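Carboxypeptidase D (Drosophila melanogaster, PDB 3MN8) releases C-terminal arginine and lysine from peptides and proteins as a zinc-dependent carboxypeptidase, processing growth factors, peptide hormones and neuropeptides. Local coordinates at residues E32-Q37 with L111-Q116; D136-P141 with V206-V211; D146-S151 with C309-A314; G372-L377 with L410-K415. All coordinates share one frame; numbering follows the deposited sequence.

Contact 1 of 4, residues E32-Q37 with L111-Q116; sequences ESFLQQ and LVYMAQ
F34 is the one side chain that the short 3-10 turn of E32-Q37 drives into helix 106-121, and the closest packing of the contact is around its ring. That ring lies beside the ring of Y113, the planes only 27° apart but displaced in plane, with the centroids 5.3 Å apart and little overlap; the flank CD1 of F34 comes to 3.4 Å from CD2 of Y113. One face of the F34 ring carries the backbone O of Y113, 3.8 Å from CZ, near the rim, while the opposite face carries the turn's own backbone at E32. Q116 lies along the other flank, its CB 3.8 Å from CD2 of F34 and its carboxamide beside CB of F34. That amide is held by its own helix: NE2 donates to O of V112 at 3.2 Å and 172°, approaching from above the carbonyl plane. On the outer side of the turn the packing is loose: S33 and Q36 are exposed, and Q36 is poorly ordered. W321 of helix 317-333 meets F34 edge-to-face. With M114 and A115 of helix 106-121 resting on L139 of the central sheet, the contact is an N-terminal segment clasping a sheet-flanking helix of the M14 carboxypeptidase α/β fold.

Contact 2 of 4, residues D136-P141 with V206-V211; sequences DIYLVP and VSKPFV
K208 NZ donates a hydrogen bond of 2.7 Å to the hydroxyl oxygen OH of Y138, the one polar bond by which the loop V206-V211 reaches strand 136-140. The lysine chain runs out fully extended beyond CG, meeting the tyrosine at about a right angle and delivering its ammonium to the phenol end of the ring, with NZ also 3.6 Å from CZ of Y138. D136, two residues back on the same strand, sets OD2 5.8 Å from K208 NZ; this is too far for a bond, although the opposite charge may favour the ammonium there.

The second point of attachment is aromatic. F210 turns its edge toward the face of Y138 in an offset T-shaped pair, planes 83° apart and centroids 5.6 Å apart, with CE2 of F210 3.7 Å from CD1 of Y138. One tyrosine is thus met at its hydroxyl by a cation and along its ring by a phenyl edge. Both partners come from a single bend: P209 is the centre of an inverse gamma turn, closed by a weak bond from F210 N to K208 O, which sends the side chains on either side of it to the same tyrosine. F210 is also engaged by K95 in a cation-pi contact and by W204 edge-to-face, and H64 meets the ring of Y138. The loop follows helix 196-205 and leads into strand 212-217, which ends at the zinc ligand H217; it thereby bridges to a strand two places across the mixed eight-stranded sheet of the M14 catalytic domain.

Contact 3 of 4, residues D146-S151 with C309-A314; sequences DGYALS and CKYPAA
Y148 and Y311 meet at about a right angle, and the hydroxyl end of Y311 carries most of the contact. Among the aromatic and apolar contacts, CZ of Y311 packs 3.8 Å from CE1 of Y148, with OH of Y311 lying obliquely beside the same part of the Y148 ring. S151 adds a lighter touch: its CB lies at the edge of the Y311 ring, near the ring plane and 4.0 Å from CE1. Y311 gets there because its CG stands anti to the backbone N (chi1 -156°), which extends the ring away from its own loop toward helix 145-149.

The polar contacts are fewer. The two hydroxyl oxygens, OH of Y148 and OH of Y311, are 3.2 Å apart. The hydroxyl of S151 turns back to its own chain, OG donating to O of G147 at 2.9 Å from above the carbonyl plane, so that CB is the part presented to the tyrosine. A phenylalanine in place of Y311 would probably leave the Y148 hydroxyl without this polar neighbour and thin the packing against CE1 of Y148.

Other residues brace both sides. Y40 packs edge-to-face on Y311, R108 makes a cation-pi contact with Y148, and a disulfide joins C309 to C156. The side chains of Y311 and the zinc ligand E104 are about 7 Å apart, so this cluster borders the metal site without entering it. Two phenols and a serine CB, with no ion pair across the segments, are consistent with a mainly van der Waals join that has two hydroxyl oxygens close together at one end.

Contact 4 of 4, residues G372-L377 with L410-K415; sequences GEYWRL and LRLDFK
Y374 crosses the three-stranded sheet of the transthyretin-like domain to reach L412 and F414: strands 373-376 and 410-415 are its two outer members, and strand 339-344 runs between them. Followed outward, the side chain leaves CB with CG between the backbone N and the carbonyl carbon (chi1 77°), a turn that carries the ring over the middle strand, where it packs on I339. Only the far half of the ring arrives at the other segment. CE1 lies 4.1 Å from CE1 of F414, the two side chains crossing at about a right angle, and CZ is 3.5 Å from O of L412. At the tip, OH donates to that same O of L412 at 2.8 Å, the C=O...donor angle being 137° and the donor tilted 28° from the carbonyl plane. The hydroxyl also has CB of L412 at 3.6 Å and the edge of F414, through CE1, beside it.

L412 belongs to the short break in strand 410-415, and the tyrosine serves its carbonyl from two strands away. A phenylalanine in place of Y374 would probably leave O of L412 without this donor and untie the ring end from the break. L412 and F414 also touch V385 of strand 381-388, so the tyrosine's end is embedded where the two sheets of the β-sandwich face each other. On the outer side of the same break, R411 and D413 form a salt bridge in which NH1 of R411 donates to the syn lone pair of OD1 of D413 at 2.9 Å, an oxygen that also accepts from N of L342.

Within this first carboxypeptidase-like domain of the protein, contacts 1 to 3 belong to the catalytic part and contact 4 to the transthyretin-like part. Contact 2 is the most central, its centre about 8 Å from that of the chain, the other contact centres 20 to 21 Å; contact 3 is only partly buried. Contacts 1 and 2 share a layer, since L111 and A115 of the helix pack on strand 136-140. Across the domain boundary V211 meets W375 and L377, and P209 meets W375. Contact 1 has no hydrogen bond between its segments, contacts 2 and 4 each tie a tyrosine hydroxyl, as acceptor from lysine and as donor to a carbonyl, and contact 3 joins two tyrosines and a serine CB near the zinc site.

Contact 1 of 4, residues E32-Q37 with L111-Q116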
# COMPACT_ATOMS: atom_id res chain seq x y z
N GLU A 32 4.42 18.71 14.74
CA GLU A 32 4.78 17.32 14.99
C GLU A 32 4.77 17.01 16.50
O GLU A 32 5.68 16.34 17.01
CB GLU A 32 6.17 17.02 14.43
CG GLU A 32 6.30 17.15 12.93
CD GLU A 32 7.73 16.90 12.47
OE1 GLU A 32 8.02 15.75 12.05
OE2 GLU A 32 8.57 17.83 12.53
N SER A 33 3.77 17.52 17.20
CA SER A 33 3.70 17.36 18.65
C SER A 33 3.62 15.89 19.07
O SER A 33 4.08 15.51 20.16
CB SER A 33 2.50 18.13 19.22
OG SER A 33 1.28 17.56 18.79
N PHE A 34 3.04 15.08 18.19
CA PHE A 34 2.85 13.66 18.46
C PHE A 34 4.13 12.94 18.89
O PHE A 34 4.10 11.75 19.21
CB PHE A 34 2.18 12.94 17.27
CG PHE A 34 2.84 13.17 15.92
CD1 PHE A 34 3.93 12.42 15.51
CD2 PHE A 34 2.33 14.12 15.04
CE1 PHE A 34 4.51 12.62 14.27
CE2 PHE A 34 2.91 14.33 13.79
CZ PHE A 34 4.00 13.58 13.40
N LEU A 35 5.25 13.66 18.93
CA LEU A 35 6.53 13.09 19.32
C LEU A 35 6.88 13.33 20.80
O LEU A 35 7.84 12.76 21.31
CB LEU A 35 7.64 13.65 18.45
CG LEU A 35 7.35 13.75 16.95
CD1 LEU A 35 8.39 14.64 16.27
CD2 LEU A 35 7.27 12.36 16.31
N GLN A 36 6.11 14.18 21.47
CA GLN A 36 6.50 14.67 22.80
C GLN A 36 6.32 13.63 23.91
O GLN A 36 6.38 13.95 25.09
CB GLN A 36 5.67 15.92 23.13
CG GLN A 36 6.13 16.70 24.35
CD GLN A 36 7.20 17.71 24.01
OE1 GLN A 36 7.51 18.60 24.81
NE2 GLN A 36 7.77 17.60 22.81
N GLN A 37 6.11 12.38 23.51
CA GLN A 37 5.70 11.34 24.45
C GLN A 37 5.80 9.97 23.78
O GLN A 37 4.78 9.31 23.54
CB GLN A 37 4.26 11.61 24.89
CG GLN A 37 3.29 11.97 23.74
CD GLN A 37 2.42 10.80 23.30
OE1 GLN A 37 2.83 10.00 22.46
NE2 GLN A 37 1.21 10.71 23.85
N LEU A 111 2.49 4.74 11.10
CA LEU A 111 1.21 5.05 10.49
C LEU A 111 0.36 5.86 11.44
O LEU A 111 -0.42 6.71 11.01
CB LEU A 111 0.48 3.77 10.08
CG LEU A 111 1.05 3.10 8.83
CD1 LEU A 111 0.20 1.90 8.42
CD2 LEU A 111 1.10 4.14 7.72
N VAL A 112 0.50 5.60 12.73
CA VAL A 112 -0.21 6.39 13.72
C VAL A 112 0.29 7.82 13.64
O VAL A 112 -0.51 8.76 13.61
CB VAL A 112 0.02 5.82 15.12
CG1 VAL A 112 -0.26 6.87 16.17
CG2 VAL A 112 -0.85 4.58 15.33
N TYR A 113 1.60 7.97 13.57
CA TYR A 113 2.24 9.27 13.33
C TYR A 113 1.78 9.96 12.03
O TYR A 113 1.47 11.15 12.02
CB TYR A 113 3.76 9.10 13.30
CG TYR A 113 4.38 8.75 14.64
CD1 TYR A 113 5.64 8.17 14.72
CD2 TYR A 113 3.71 9.01 15.83
CE1 TYR A 113 6.22 7.85 15.94
CE2 TYR A 113 4.27 8.70 17.06
CZ TYR A 113 5.53 8.12 17.11
OH TYR A 113 6.09 7.80 18.32
N MET A 114 1.76 9.23 10.92
CA MET A 114 1.34 9.81 9.65
C MET A 114 -0.06 10.43 9.74
O MET A 114 -0.26 11.58 9.38
CB MET A 114 1.41 8.76 8.53
CG MET A 114 0.96 9.27 7.14
SD MET A 114 1.98 10.61 6.44
CE MET A 114 3.58 9.81 6.52
N ALA A 115 -1.03 9.66 10.24
CA ALA A 115 -2.41 10.11 10.40
C ALA A 115 -2.46 11.50 11.01
O ALA A 115 -2.98 12.44 10.41
CB ALA A 115 -3.19 9.12 11.27
N GLN A 116 -1.93 11.61 12.22
CA GLN A 116 -1.87 12.89 12.91
C GLN A 116 -1.14 13.93 12.06
O GLN A 116 -1.64 15.04 11.87
CB GLN A 116 -1.16 12.71 14.24
CG GLN A 116 -1.89 11.79 15.21
CD GLN A 116 -1.02 11.44 16.43
OE1 GLN A 116 -0.96 12.18 17.42
NE2 GLN A 116 -0.32 10.31 16.35

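Contact 2 of 4, residues D136-P141 with V206-V211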
# COMPACT_ATOMS: atom_id res chain seq x y z
N ASP A 136 -6.77 9.84 -2.16
CA ASP A 136 -7.66 9.26 -1.17
C ASP A 136 -6.89 8.23 -0.35
O ASP A 136 -6.58 7.14 -0.84
CB ASP A 136 -8.83 8.59 -1.86
CG ASP A 136 -10.15 8.96 -1.25
OD1 ASP A 136 -10.50 10.16 -1.25
OD2 ASP A 136 -10.85 8.05 -0.77
N ILE A 137 -6.59 8.59 0.89
CA ILE A 137 -5.63 7.83 1.65
C ILE A 137 -6.23 7.05 2.82
O ILE A 137 -6.99 7.59 3.62
CB ILE A 137 -4.53 8.76 2.15
CG1 ILE A 137 -3.80 9.41 0.96
CG2 ILE A 137 -3.59 7.99 3.07
CD1 ILE A 137 -2.96 10.65 1.34
N TYR A 138 -5.88 5.77 2.90
CA TYR A 138 -6.30 4.89 3.99
C TYR A 138 -5.11 4.32 4.79
O TYR A 138 -4.17 3.74 4.23
CB TYR A 138 -7.12 3.72 3.45
CG TYR A 138 -8.39 4.12 2.77
CD1 TYR A 138 -8.39 4.61 1.48
CD2 TYR A 138 -9.61 3.99 3.41
CE1 TYR A 138 -9.56 4.96 0.85
CE2 TYR A 138 -10.78 4.33 2.80
CZ TYR A 138 -10.75 4.82 1.51
OH TYR A 138 -11.92 5.18 0.88
N LEU A 139 -5.19 4.48 6.11
CA LEU A 139 -4.13 4.05 7.02
C LEU A 139 -4.59 2.94 7.98
O LEU A 139 -5.56 3.12 8.74
CB LEU A 139 -3.57 5.24 7.80
CG LEU A 139 -3.17 6.48 7.00
CD1 LEU A 139 -2.62 7.56 7.94
CD2 LEU A 139 -2.17 6.11 5.91
N VAL A 140 -3.90 1.81 7.91
CA VAL A 140 -4.17 0.67 8.78
C VAL A 140 -2.92 0.36 9.62
O VAL A 140 -2.08 -0.47 9.24
CB VAL A 140 -4.56 -0.58 7.95
CG1 VAL A 140 -5.07 -1.70 8.85
CG2 VAL A 140 -5.60 -0.21 6.89
N PRO A 141 -2.78 1.05 10.76
CA PRO A 141 -1.64 0.87 11.68
C PRO A 141 -1.38 -0.60 12.07
O PRO A 141 -0.23 -1.01 12.17
CB PRO A 141 -2.07 1.68 12.92
CG PRO A 141 -2.95 2.72 12.38
CD PRO A 141 -3.70 2.09 11.23
N VAL A 206 -10.42 -5.87 -2.54
CA VAL A 206 -11.18 -6.02 -3.79
C VAL A 206 -12.42 -5.12 -3.80
O VAL A 206 -13.14 -5.06 -4.80
CB VAL A 206 -11.62 -7.48 -4.03
CG1 VAL A 206 -10.40 -8.38 -4.22
CG2 VAL A 206 -12.49 -7.98 -2.89
N SER A 207 -12.65 -4.40 -2.70
CA SER A 207 -13.86 -3.60 -2.55
C SER A 207 -13.72 -2.21 -3.17
O SER A 207 -14.72 -1.54 -3.44
CB SER A 207 -14.26 -3.50 -1.07
OG SER A 207 -13.58 -2.45 -0.40
N LYS A 208 -12.49 -1.79 -3.40
CA LYS A 208 -12.21 -0.49 -3.99
C LYS A 208 -11.04 -0.59 -4.96
O LYS A 208 -10.18 -1.44 -4.82
CB LYS A 208 -11.86 0.53 -2.90
CG LYS A 208 -12.96 0.73 -1.89
CD LYS A 208 -12.68 1.88 -0.93
CE LYS A 208 -13.98 2.21 -0.18
NZ LYS A 208 -13.91 3.34 0.80
N PRO A 209 -11.02 0.30 -5.94
CA PRO A 209 -9.98 0.29 -6.98
C PRO A 209 -8.67 0.90 -6.48
O PRO A 209 -8.17 1.88 -7.03
CB PRO A 209 -10.59 1.18 -8.05
CG PRO A 209 -11.39 2.18 -7.25
CD PRO A 209 -12.01 1.38 -6.16
N PHE A 210 -8.09 0.31 -5.44
CA PHE A 210 -6.82 0.80 -4.93
C PHE A 210 -5.76 0.85 -6.01
O PHE A 210 -5.63 -0.07 -6.81
CB PHE A 210 -6.36 -0.03 -3.74
CG PHE A 210 -7.17 0.21 -2.52
CD1 PHE A 210 -8.10 -0.73 -2.09
CD2 PHE A 210 -7.05 1.40 -1.83
CE1 PHE A 210 -8.86 -0.50 -0.96
CE2 PHE A 210 -7.81 1.63 -0.71
CZ PHE A 210 -8.72 0.68 -0.27
N VAL A 211 -5.00 1.93 -6.02
CA VAL A 211 -4.05 2.19 -7.08
C VAL A 211 -2.64 1.79 -6.66
O VAL A 211 -1.90 1.18 -7.42
CB VAL A 211 -4.04 3.69 -7.48
CG1 VAL A 211 -2.85 4.00 -8.38
CG2 VAL A 211 -5.37 4.09 -8.16

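Contact 3 of 4, residues D146-S151 with C309-A314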
# COMPACT_ATOMS: atom_id res chain seq x y z
N ASP A 146 -4.25 -9.15 17.76
CA ASP A 146 -4.12 -10.29 18.62
C ASP A 146 -2.66 -10.69 18.64
O ASP A 146 -2.11 -11.06 19.69
CB ASP A 146 -5.00 -11.45 18.13
CG ASP A 146 -6.50 -11.17 18.29
OD1 ASP A 146 -6.87 -10.01 18.56
OD2 ASP A 146 -7.31 -12.10 18.14
N GLY A 147 -2.03 -10.58 17.48
CA GLY A 147 -0.62 -10.91 17.34
C GLY A 147 0.20 -9.94 18.14
O GLY A 147 1.14 -10.32 18.86
N TYR A 148 -0.16 -8.67 18.03
CA TYR A 148 0.52 -7.60 18.73
C TYR A 148 0.42 -7.78 20.24
O TYR A 148 1.43 -7.89 20.93
CB TYR A 148 -0.07 -6.25 18.33
CG TYR A 148 0.45 -5.08 19.12
CD1 TYR A 148 1.76 -4.63 18.95
CD2 TYR A 148 -0.37 -4.39 20.01
CE1 TYR A 148 2.24 -3.54 19.66
CE2 TYR A 148 0.11 -3.30 20.72
CZ TYR A 148 1.42 -2.89 20.54
OH TYR A 148 1.91 -1.81 21.24
N ALA A 149 -0.81 -7.82 20.73
CA ALA A 149 -1.09 -8.06 22.15
C ALA A 149 -0.23 -9.18 22.75
O ALA A 149 0.09 -9.14 23.93
CB ALA A 149 -2.57 -8.36 22.36
N LEU A 150 0.12 -10.17 21.94
CA LEU A 150 0.90 -11.30 22.44
C LEU A 150 2.41 -11.08 22.33
O LEU A 150 3.20 -11.89 22.82
CB LEU A 150 0.48 -12.60 21.75
CG LEU A 150 -0.93 -13.09 22.12
CD1 LEU A 150 -1.55 -13.85 20.99
CD2 LEU A 150 -0.92 -13.93 23.38
N SER A 151 2.81 -9.97 21.71
CA SER A 151 4.22 -9.65 21.51
C SER A 151 4.84 -8.81 22.65
O SER A 151 4.11 -8.14 23.39
CB SER A 151 4.43 -8.96 20.16
OG SER A 151 4.03 -9.81 19.09
N CYS A 309 15.62 -4.41 14.28
CA CYS A 309 14.89 -4.87 15.46
C CYS A 309 13.37 -4.86 15.23
O CYS A 309 12.76 -3.81 15.01
CB CYS A 309 15.25 -4.02 16.66
SG CYS A 309 14.44 -4.59 18.16
N LYS A 310 12.77 -6.05 15.29
CA LYS A 310 11.34 -6.18 15.03
C LYS A 310 10.50 -5.29 15.94
O LYS A 310 9.62 -4.56 15.48
CB LYS A 310 10.91 -7.64 15.16
CG LYS A 310 11.54 -8.56 14.14
CD LYS A 310 11.03 -10.00 14.26
CE LYS A 310 11.15 -10.74 12.91
NZ LYS A 310 10.54 -12.11 12.88
N TYR A 311 10.79 -5.35 17.24
CA TYR A 311 10.03 -4.59 18.24
C TYR A 311 10.96 -3.73 19.09
O TYR A 311 11.32 -4.12 20.20
CB TYR A 311 9.28 -5.55 19.18
CG TYR A 311 8.06 -4.96 19.86
CD1 TYR A 311 6.97 -5.76 20.20
CD2 TYR A 311 7.98 -3.60 20.17
CE1 TYR A 311 5.85 -5.25 20.81
CE2 TYR A 311 6.85 -3.07 20.78
CZ TYR A 311 5.79 -3.90 21.10
OH TYR A 311 4.66 -3.40 21.72
N PRO A 312 11.36 -2.55 18.58
CA PRO A 312 12.29 -1.70 19.34
C PRO A 312 11.57 -0.96 20.45
O PRO A 312 10.35 -1.13 20.61
CB PRO A 312 12.82 -0.71 18.29
CG PRO A 312 12.24 -1.17 16.94
CD PRO A 312 11.02 -1.97 17.27
N ALA A 313 12.30 -0.15 21.22
CA ALA A 313 11.71 0.62 22.32
C ALA A 313 11.21 1.97 21.83
O ALA A 313 11.70 2.50 20.83
CB ALA A 313 12.73 0.81 23.46
N ALA A 314 10.24 2.53 22.55
CA ALA A 314 9.61 3.79 22.18
C ALA A 314 10.60 4.90 21.79
O ALA A 314 10.42 5.57 20.78
CB ALA A 314 8.69 4.26 23.30

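Contact 4 of 4, residues G372-L377 with L410-K415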
# COMPACT_ATOMS: atom_id res chain seq x y z
N GLY A 372 -15.96 3.90 -14.41
CA GLY A 372 -15.15 3.77 -15.61
C GLY A 372 -13.79 4.42 -15.50
O GLY A 372 -13.16 4.74 -16.49
N GLU A 373 -13.34 4.60 -14.27
CA GLU A 373 -12.04 5.20 -14.04
C GLU A 373 -10.93 4.16 -14.05
O GLU A 373 -11.15 3.01 -13.69
CB GLU A 373 -12.00 5.93 -12.70
CG GLU A 373 -13.34 6.32 -12.13
CD GLU A 373 -13.22 6.82 -10.70
OE1 GLU A 373 -12.60 7.89 -10.51
OE2 GLU A 373 -13.73 6.13 -9.77
N TYR A 374 -9.74 4.60 -14.46
CA TYR A 374 -8.55 3.77 -14.35
C TYR A 374 -7.36 4.68 -14.11
O TYR A 374 -7.33 5.84 -14.55
CB TYR A 374 -8.33 2.96 -15.62
CG TYR A 374 -7.74 3.79 -16.74
CD1 TYR A 374 -8.57 4.44 -17.66
CD2 TYR A 374 -6.36 3.94 -16.86
CE1 TYR A 374 -8.02 5.23 -18.67
CE2 TYR A 374 -5.81 4.73 -17.86
CZ TYR A 374 -6.64 5.36 -18.76
OH TYR A 374 -6.09 6.13 -19.76
N TRP A 375 -6.37 4.16 -13.40
CA TRP A 375 -5.11 4.83 -13.22
C TRP A 375 -4.06 3.82 -13.60
O TRP A 375 -4.04 2.71 -13.05
CB TRP A 375 -4.89 5.21 -11.75
CG TRP A 375 -5.99 6.00 -11.15
CD1 TRP A 375 -5.99 7.34 -10.87
CD2 TRP A 375 -7.26 5.50 -10.71
NE1 TRP A 375 -7.19 7.71 -10.31
CE2 TRP A 375 -7.99 6.60 -10.21
CE3 TRP A 375 -7.86 4.23 -10.72
CZ2 TRP A 375 -9.28 6.46 -9.71
CZ3 TRP A 375 -9.14 4.10 -10.24
CH2 TRP A 375 -9.83 5.21 -9.74
N ARG A 376 -3.18 4.17 -14.54
CA ARG A 376 -2.13 3.25 -14.93
C ARG A 376 -0.78 3.86 -14.61
O ARG A 376 -0.30 4.79 -15.28
CB ARG A 376 -2.23 2.88 -16.40
CG ARG A 376 -1.12 1.96 -16.91
CD ARG A 376 -1.15 0.60 -16.25
NE ARG A 376 -0.05 -0.25 -16.72
CZ ARG A 376 0.23 -1.46 -16.23
NH1 ARG A 376 -0.48 -1.98 -15.25
NH2 ARG A 376 1.24 -2.15 -16.73
N LEU A 377 -0.17 3.35 -13.55
CA LEU A 377 1.11 3.86 -13.12
C LEU A 377 2.13 3.55 -14.19
O LEU A 377 2.20 2.43 -14.68
CB LEU A 377 1.52 3.20 -11.80
CG LEU A 377 0.54 3.36 -10.65
CD1 LEU A 377 1.18 2.88 -9.37
CD2 LEU A 377 0.08 4.81 -10.52
N LEU A 410 -1.33 12.01 -16.36
CA LEU A 410 -1.84 12.51 -17.62
C LEU A 410 -3.22 11.92 -17.92
O LEU A 410 -3.39 10.70 -17.89
CB LEU A 410 -0.86 12.17 -18.73
CG LEU A 410 0.31 13.14 -18.77
CD1 LEU A 410 1.53 12.49 -19.40
CD2 LEU A 410 -0.11 14.40 -19.51
N ARG A 411 -4.18 12.80 -18.20
CA ARG A 411 -5.53 12.36 -18.53
C ARG A 411 -5.57 11.75 -19.92
O ARG A 411 -4.88 12.20 -20.82
CB ARG A 411 -6.53 13.51 -18.47
CG ARG A 411 -7.90 13.08 -18.95
CD ARG A 411 -8.62 12.24 -17.92
NE ARG A 411 -9.50 13.07 -17.11
CZ ARG A 411 -10.80 13.26 -17.35
NH1 ARG A 411 -11.38 12.65 -18.37
NH2 ARG A 411 -11.52 14.04 -16.56
N LEU A 412 -6.40 10.73 -20.09
CA LEU A 412 -6.49 10.02 -21.36
C LEU A 412 -7.72 9.15 -21.30
O LEU A 412 -7.77 8.19 -20.54
CB LEU A 412 -5.24 9.17 -21.58
CG LEU A 412 -5.10 8.44 -22.93
CD1 LEU A 412 -4.83 9.43 -24.04
CD2 LEU A 412 -4.00 7.40 -22.88
N ASP A 413 -8.73 9.50 -22.09
CA ASP A 413 -10.03 8.83 -22.02
C ASP A 413 -10.28 7.96 -23.24
O ASP A 413 -9.54 8.01 -24.22
CB ASP A 413 -11.17 9.85 -21.92
CG ASP A 413 -11.13 10.66 -20.64
OD1 ASP A 413 -10.32 10.35 -19.74
OD2 ASP A 413 -11.92 11.61 -20.54
N PHE A 414 -11.35 7.19 -23.16
CA PHE A 414 -11.75 6.32 -24.25
C PHE A 414 -13.26 6.29 -24.40
O PHE A 414 -13.99 6.15 -23.41
CB PHE A 414 -11.22 4.91 -24.01
CG PHE A 414 -9.73 4.83 -23.96
CD1 PHE A 414 -9.06 4.99 -22.75
CD2 PHE A 414 -8.99 4.61 -25.12
CE1 PHE A 414 -7.67 4.92 -22.70
CE2 PHE A 414 -7.60 4.54 -25.08
CZ PHE A 414 -6.94 4.69 -23.86
N LYS A 415 -13.72 6.45 -25.63
CA LYS A 415 -15.09 6.10 -26.00
C LYS A 415 -15.08 4.81 -26.82
O LYS A 415 -14.31 4.66 -27.77
CB LYS A 415 -15.78 7.24 -26.75
CG LYS A 415 -16.03 8.46 -25.90
CD LYS A 415 -17.11 9.35 -26.50
CE LYS A 415 -17.62 10.36 -25.48
NZ LYS A 415 -18.83 11.09 -25.98